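Local structure of PppA (Pseudomonas aeruginosa, 6JKV) at residues S134-L146 against V150-Q162. The protein is a manganese-binding member of the PP2C phosphatase family that regulates type VI secretion and probably dephosphorylates serine and threonine residues of proteins. Numbering follows the deposited sequence.
Sequences SCLWAGDSRLYRL and VLEAISRDHSYVQ
Trp137 holds CG between its backbone N and carbonyl carbon (chi1 89°), and Ser155 places OG in the same way (chi1 66°). These torsions bring the indole against CB of Ser155 and leave the hydroxyl for the backbone of Leu143. The contact lies in the PP2C beta sandwich. Strand 132-138 belongs to one sheet, and the hairpin of strands 142-147 and 150-153 lies in the other, with 150-153 as its outermost strand. Ser155 CB makes a CH-pi contact over the five-membered ring of Trp137, 3.7 Å from its centroid. The His158 ring lies against the opposite face, nearly parallel but slid aside. At the indole edge, NE1 donates to Arg156 O over 2.8 Å, from above the carbonyl plane. His158 ND1 accepts from Gly139 N in the plane of its ring, while NE2 is hydrogen-bonded to Ser197 OG, so both ring nitrogens are held. His158 N returns a bond to Gly139 O. This pins the loop after strand 150-153 to the turn carrying Asp140, whose side chain comes, at its nearest atom, to about 5 Å from a bound manganese ion.

In the hairpin, Arg145 and Glu152 form a hydrogen-bonded antiparallel pair. The two side chains run alongside each other to a salt bridge, Arg145 NH2 to Glu152 OE1, 3.1 Å. On the other face of the hairpin, Leu151 CD1 packs on Tyr144 CB at 3.6 Å. Leu143 O accepts from both Ile154 N and Ser155 N where the strand pairing ends. Leu143 N donates to Ser155 OG at 2.9 Å. Farther along, Arg142 grips Asp157 side-on through NE and NH2, the two planes turned 49° apart. Its NH1 donates to Tyr144 OH, so all three guanidinium nitrogens are engaged. A water donates to both Asp140 O and Asp157 OD2, 2.6 Å from the former atom.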
loop_
_atom_site.group_PDB
_atom_site.type_symbol
_atom_site.label_atom_id
_atom_site.label_comp_id
_atom_site.label_asym_id
_atom_site.label_seq_id
_atom_site.Cartn_x
_atom_site.Cartn_y
_atom_site.Cartn_z
ATOM N N SER A 134 5.211 12.077 1.494
ATOM C CA SER A 134 5.985 11.048 2.221
ATOM C C SER A 134 5.337 9.694 1.969
ATOM O O SER A 134 4.099 9.615 1.974
ATOM C CB SER A 134 6.064 11.359 3.688
ATOM O OG SER A 134 6.730 12.590 3.912
ATOM N N CYS A 135 6.158 8.674 1.748
ATOM C CA CYS A 135 5.723 7.266 1.679
ATOM C C CYS A 135 6.259 6.546 2.914
ATOM O O CYS A 135 7.469 6.636 3.188
ATOM C CB CYS A 135 6.211 6.597 0.402
ATOM S SG CYS A 135 5.955 4.805 0.371
ATOM N N LEU A 136 5.369 5.884 3.647
ATOM C CA LEU A 136 5.744 4.939 4.723
ATOM C C LEU A 136 5.296 3.548 4.285
ATOM O O LEU A 136 4.172 3.414 3.777
ATOM C CB LEU A 136 5.066 5.336 6.034
ATOM C CG LEU A 136 5.570 6.615 6.692
ATOM C CD1 LEU A 136 4.582 7.105 7.745
ATOM C CD2 LEU A 136 6.950 6.411 7.297
ATOM N N TRP A 137 6.144 2.544 4.467
ATOM C CA TRP A 137 5.770 1.162 4.088
ATOM C C TRP A 137 6.511 0.136 4.940
ATOM O O TRP A 137 7.606 0.420 5.483
ATOM C CB TRP A 137 5.993 0.932 2.590
ATOM C CG TRP A 137 7.365 0.459 2.231
ATOM C CD1 TRP A 137 7.763 -0.837 2.072
ATOM C CD2 TRP A 137 8.521 1.271 1.954
ATOM N NE1 TRP A 137 9.085 -0.889 1.722
ATOM C CE2 TRP A 137 9.573 0.388 1.637
ATOM C CE3 TRP A 137 8.769 2.650 1.939
ATOM C CZ2 TRP A 137 10.850 0.842 1.314
ATOM C CZ3 TRP A 137 10.032 3.096 1.618
ATOM C CH2 TRP A 137 11.056 2.202 1.302
ATOM N N ALA A 138 5.883 -1.027 5.038
ATOM C CA ALA A 138 6.422 -2.250 5.658
ATOM C C ALA A 138 5.728 -3.441 5.001
ATOM O O ALA A 138 4.508 -3.575 5.168
ATOM C CB ALA A 138 6.222 -2.205 7.151
ATOM N N GLY A 139 6.483 -4.221 4.225
ATOM C CA GLY A 139 5.976 -5.391 3.491
ATOM C C GLY A 139 6.255 -5.295 2.003
ATOM O O GLY A 139 7.185 -4.571 1.606
ATOM N N ASP A 140 5.496 -6.040 1.205
ATOM C CA ASP A 140 5.718 -6.186 -0.258
ATOM C C ASP A 140 4.565 -5.529 -1.023
ATOM O O ASP A 140 4.368 -5.863 -2.209
ATOM C CB ASP A 140 5.870 -7.657 -0.645
ATOM C CG ASP A 140 4.679 -8.522 -0.261
ATOM O OD1 ASP A 140 3.705 -7.979 0.278
ATOM O OD2 ASP A 140 4.742 -9.739 -0.493
ATOM N N SER A 141 3.806 -4.656 -0.361
ATOM C CA SER A 141 2.881 -3.711 -1.027
ATOM C C SER A 141 3.702 -2.499 -1.475
ATOM O O SER A 141 4.608 -2.076 -0.719
ATOM C CB SER A 141 1.743 -3.330 -0.129
ATOM O OG SER A 141 0.882 -4.431 0.121
ATOM N N ARG A 142 3.426 -1.994 -2.673
ATOM C CA ARG A 142 4.343 -1.071 -3.372
ATOM C C ARG A 142 3.683 0.291 -3.579
ATOM O O ARG A 142 2.427 0.385 -3.666
ATOM C CB ARG A 142 4.795 -1.677 -4.701
ATOM C CG ARG A 142 5.724 -2.867 -4.531
ATOM C CD ARG A 142 5.930 -3.601 -5.833
ATOM N NE ARG A 142 6.821 -4.741 -5.677
ATOM C CZ ARG A 142 7.529 -5.283 -6.658
ATOM N NH1 ARG A 142 7.471 -4.781 -7.881
ATOM N NH2 ARG A 142 8.303 -6.323 -6.411
ATOM N N LEU A 143 4.530 1.315 -3.622
ATOM C CA LEU A 143 4.211 2.630 -4.210
ATOM C C LEU A 143 5.116 2.856 -5.420
ATOM O O LEU A 143 6.355 2.712 -5.287
ATOM C CB LEU A 143 4.417 3.733 -3.180
ATOM C CG LEU A 143 4.388 5.133 -3.778
ATOM C CD1 LEU A 143 2.953 5.556 -4.064
ATOM C CD2 LEU A 143 5.089 6.119 -2.871
ATOM N N TYR A 144 4.496 3.202 -6.546
ATOM C CA TYR A 144 5.178 3.646 -7.780
ATOM C C TYR A 144 4.827 5.106 -8.061
ATOM O O TYR A 144 3.739 5.561 -7.683
ATOM C CB TYR A 144 4.743 2.815 -8.983
ATOM C CG TYR A 144 5.133 1.361 -8.970
ATOM C CD1 TYR A 144 4.345 0.420 -8.325
ATOM C CD2 TYR A 144 6.249 0.918 -9.655
ATOM C CE1 TYR A 144 4.679 -0.924 -8.343
ATOM C CE2 TYR A 144 6.593 -0.420 -9.685
ATOM C CZ TYR A 144 5.803 -1.344 -9.029
ATOM O OH TYR A 144 6.118 -2.674 -9.066
ATOM N N ARG A 145 5.731 5.805 -8.735
ATOM C CA ARG A 145 5.446 7.154 -9.273
ATOM C C ARG A 145 5.561 7.116 -10.794
ATOM O O ARG A 145 6.570 6.619 -11.297
ATOM C CB ARG A 145 6.394 8.193 -8.680
ATOM C CG ARG A 145 6.344 9.527 -9.413
ATOM C CD ARG A 145 7.173 10.602 -8.761
ATOM N NE ARG A 145 8.583 10.262 -8.788
ATOM C CZ ARG A 145 9.532 10.944 -8.163
ATOM N NH1 ARG A 145 9.219 12.014 -7.451
ATOM N NH2 ARG A 145 10.783 10.527 -8.226
ATOM N N LEU A 146 4.541 7.619 -11.485
ATOM C CA LEU A 146 4.598 7.884 -12.936
ATOM C C LEU A 146 4.842 9.376 -13.138
ATOM O O LEU A 146 4.005 10.191 -12.702
ATOM C CB LEU A 146 3.292 7.448 -13.599
ATOM C CG LEU A 146 3.273 7.567 -15.119
ATOM C CD1 LEU A 146 4.058 6.427 -15.742
ATOM C CD2 LEU A 146 1.850 7.580 -15.643
ATOM N N VAL A 150 7.173 7.944 -17.430
ATOM C CA VAL A 150 8.197 6.987 -16.919
ATOM C C VAL A 150 7.778 6.516 -15.528
ATOM O O VAL A 150 7.532 7.372 -14.655
ATOM C CB VAL A 150 9.603 7.610 -16.887
ATOM C CG1 VAL A 150 10.618 6.616 -16.349
ATOM C CG2 VAL A 150 10.021 8.127 -18.260
ATOM N N LEU A 151 7.709 5.199 -15.337
ATOM C CA LEU A 151 7.343 4.590 -14.037
ATOM C C LEU A 151 8.597 4.335 -13.200
ATOM O O LEU A 151 9.613 3.901 -13.743
ATOM C CB LEU A 151 6.585 3.283 -14.266
ATOM C CG LEU A 151 5.973 2.680 -13.009
ATOM C CD1 LEU A 151 4.811 3.532 -12.532
ATOM C CD2 LEU A 151 5.522 1.252 -13.267
ATOM N N GLU A 152 8.493 4.558 -11.899
ATOM C CA GLU A 152 9.638 4.420 -10.975
ATOM C C GLU A 152 9.138 3.868 -9.652
ATOM O O GLU A 152 8.178 4.429 -9.100
ATOM C CB GLU A 152 10.311 5.777 -10.795
ATOM C CG GLU A 152 11.308 5.813 -9.664
ATOM C CD GLU A 152 11.932 7.182 -9.452
ATOM O OE1 GLU A 152 11.503 8.153 -10.143
ATOM O OE2 GLU A 152 12.821 7.288 -8.579
ATOM N N ALA A 153 9.761 2.787 -9.190
ATOM C CA ALA A 153 9.452 2.139 -7.904
ATOM C C ALA A 153 9.989 3.035 -6.792
ATOM O O ALA A 153 11.186 3.335 -6.803
ATOM C CB ALA A 153 10.052 0.751 -7.850
ATOM N N ILE A 154 9.117 3.471 -5.887
ATOM C CA ILE A 154 9.511 4.331 -4.737
ATOM C C ILE A 154 9.797 3.437 -3.535
ATOM O O ILE A 154 10.848 3.593 -2.913
ATOM C CB ILE A 154 8.428 5.384 -4.446
ATOM C CG1 ILE A 154 8.139 6.231 -5.690
ATOM C CG2 ILE A 154 8.839 6.247 -3.266
ATOM C CD1 ILE A 154 9.373 6.839 -6.327
ATOM N N SER A 155 8.885 2.527 -3.221
ATOM C CA SER A 155 9.085 1.560 -2.123
ATOM C C SER A 155 9.927 0.394 -2.637
ATOM O O SER A 155 9.975 0.173 -3.860
ATOM C CB SER A 155 7.783 1.087 -1.545
ATOM O OG SER A 155 7.070 0.323 -2.503
ATOM N N ARG A 156 10.554 -0.326 -1.715
ATOM C CA ARG A 156 11.345 -1.545 -2.006
ATOM C C ARG A 156 10.886 -2.641 -1.047
ATOM O O ARG A 156 10.922 -2.425 0.178
ATOM C CB ARG A 156 12.844 -1.272 -1.866
ATOM C CG ARG A 156 13.663 -2.518 -1.569
ATOM C CD ARG A 156 15.147 -2.287 -1.688
ATOM N NE ARG A 156 15.549 -2.179 -3.084
ATOM C CZ ARG A 156 16.802 -2.080 -3.500
ATOM N NH1 ARG A 156 17.794 -2.070 -2.623
ATOM N NH2 ARG A 156 17.062 -2.000 -4.795
ATOM N N ASP A 157 10.497 -3.791 -1.594
ATOM C CA ASP A 157 9.819 -4.867 -0.834
ATOM C C ASP A 157 10.666 -5.236 0.386
ATOM O O ASP A 157 11.891 -5.418 0.239
ATOM C CB ASP A 157 9.565 -6.085 -1.719
ATOM C CG ASP A 157 8.495 -5.880 -2.785
ATOM O OD1 ASP A 157 7.821 -4.824 -2.761
ATOM O OD2 ASP A 157 8.341 -6.774 -3.638
ATOM N N HIS A 158 10.028 -5.320 1.553
ATOM C CA HIS A 158 10.589 -5.997 2.746
ATOM C C HIS A 158 10.281 -7.483 2.605
ATOM O O HIS A 158 9.282 -7.950 3.169
ATOM C CB HIS A 158 10.027 -5.404 4.034
ATOM C CG HIS A 158 10.354 -3.963 4.200
ATOM N ND1 HIS A 158 9.375 -3.011 4.391
ATOM C CD2 HIS A 158 11.537 -3.312 4.197
ATOM C CE1 HIS A 158 9.945 -1.833 4.513
ATOM N NE2 HIS A 158 11.273 -1.992 4.394
ATOM N N SER A 159 11.108 -8.179 1.831
ATOM C CA SER A 159 10.900 -9.589 1.448
ATOM C C SER A 159 12.246 -10.302 1.419
ATOM O O SER A 159 13.283 -9.659 1.142
ATOM C CB SER A 159 10.211 -9.703 0.117
ATOM O OG SER A 159 11.119 -9.455 -0.946
ATOM N N TYR A 160 12.198 -11.595 1.707
ATOM C CA TYR A 160 13.370 -12.492 1.668
ATOM C C TYR A 160 14.019 -12.418 0.286
ATOM O O TYR A 160 15.259 -12.313 0.207
ATOM C CB TYR A 160 12.951 -13.925 1.982
ATOM C CG TYR A 160 14.119 -14.820 2.278
ATOM C CD1 TYR A 160 14.727 -14.795 3.522
ATOM C CD2 TYR A 160 14.633 -15.668 1.312
ATOM C CE1 TYR A 160 15.809 -15.609 3.810
ATOM C CE2 TYR A 160 15.706 -16.499 1.587
ATOM C CZ TYR A 160 16.303 -16.456 2.836
ATOM O OH TYR A 160 17.359 -17.267 3.131
ATOM N N VAL A 161 13.189 -12.481 -0.760
ATOM C CA VAL A 161 13.632 -12.402 -2.179
ATOM C C VAL A 161 14.409 -11.098 -2.365
ATOM O O VAL A 161 15.524 -11.163 -2.879
ATOM C CB VAL A 161 12.448 -12.516 -3.161
ATOM C CG1 VAL A 161 12.889 -12.301 -4.603
ATOM C CG2 VAL A 161 11.757 -13.857 -3.021
ATOM N N GLN A 162 13.849 -9.963 -1.939
ATOM C CA GLN A 162 14.462 -8.630 -2.180
ATOM C C GLN A 162 15.846 -8.578 -1.525
ATOM O O GLN A 162 16.757 -7.988 -2.129
ATOM C CB GLN A 162 13.586 -7.498 -1.651
ATOM C CG GLN A 162 14.129 -6.116 -1.990
ATOM C CD GLN A 162 14.051 -5.833 -3.469
ATOM O OE1 GLN A 162 12.966 -5.730 -4.034
ATOM N NE2 GLN A 162 15.199 -5.678 -4.107
HETATM O O HOH W 1 5.478 -6.870 -4.280
HETATM O O HOH W 2 7.401 -2.244 -1.550
HETATM O O HOH W 3 7.510 -0.066 -5.845
#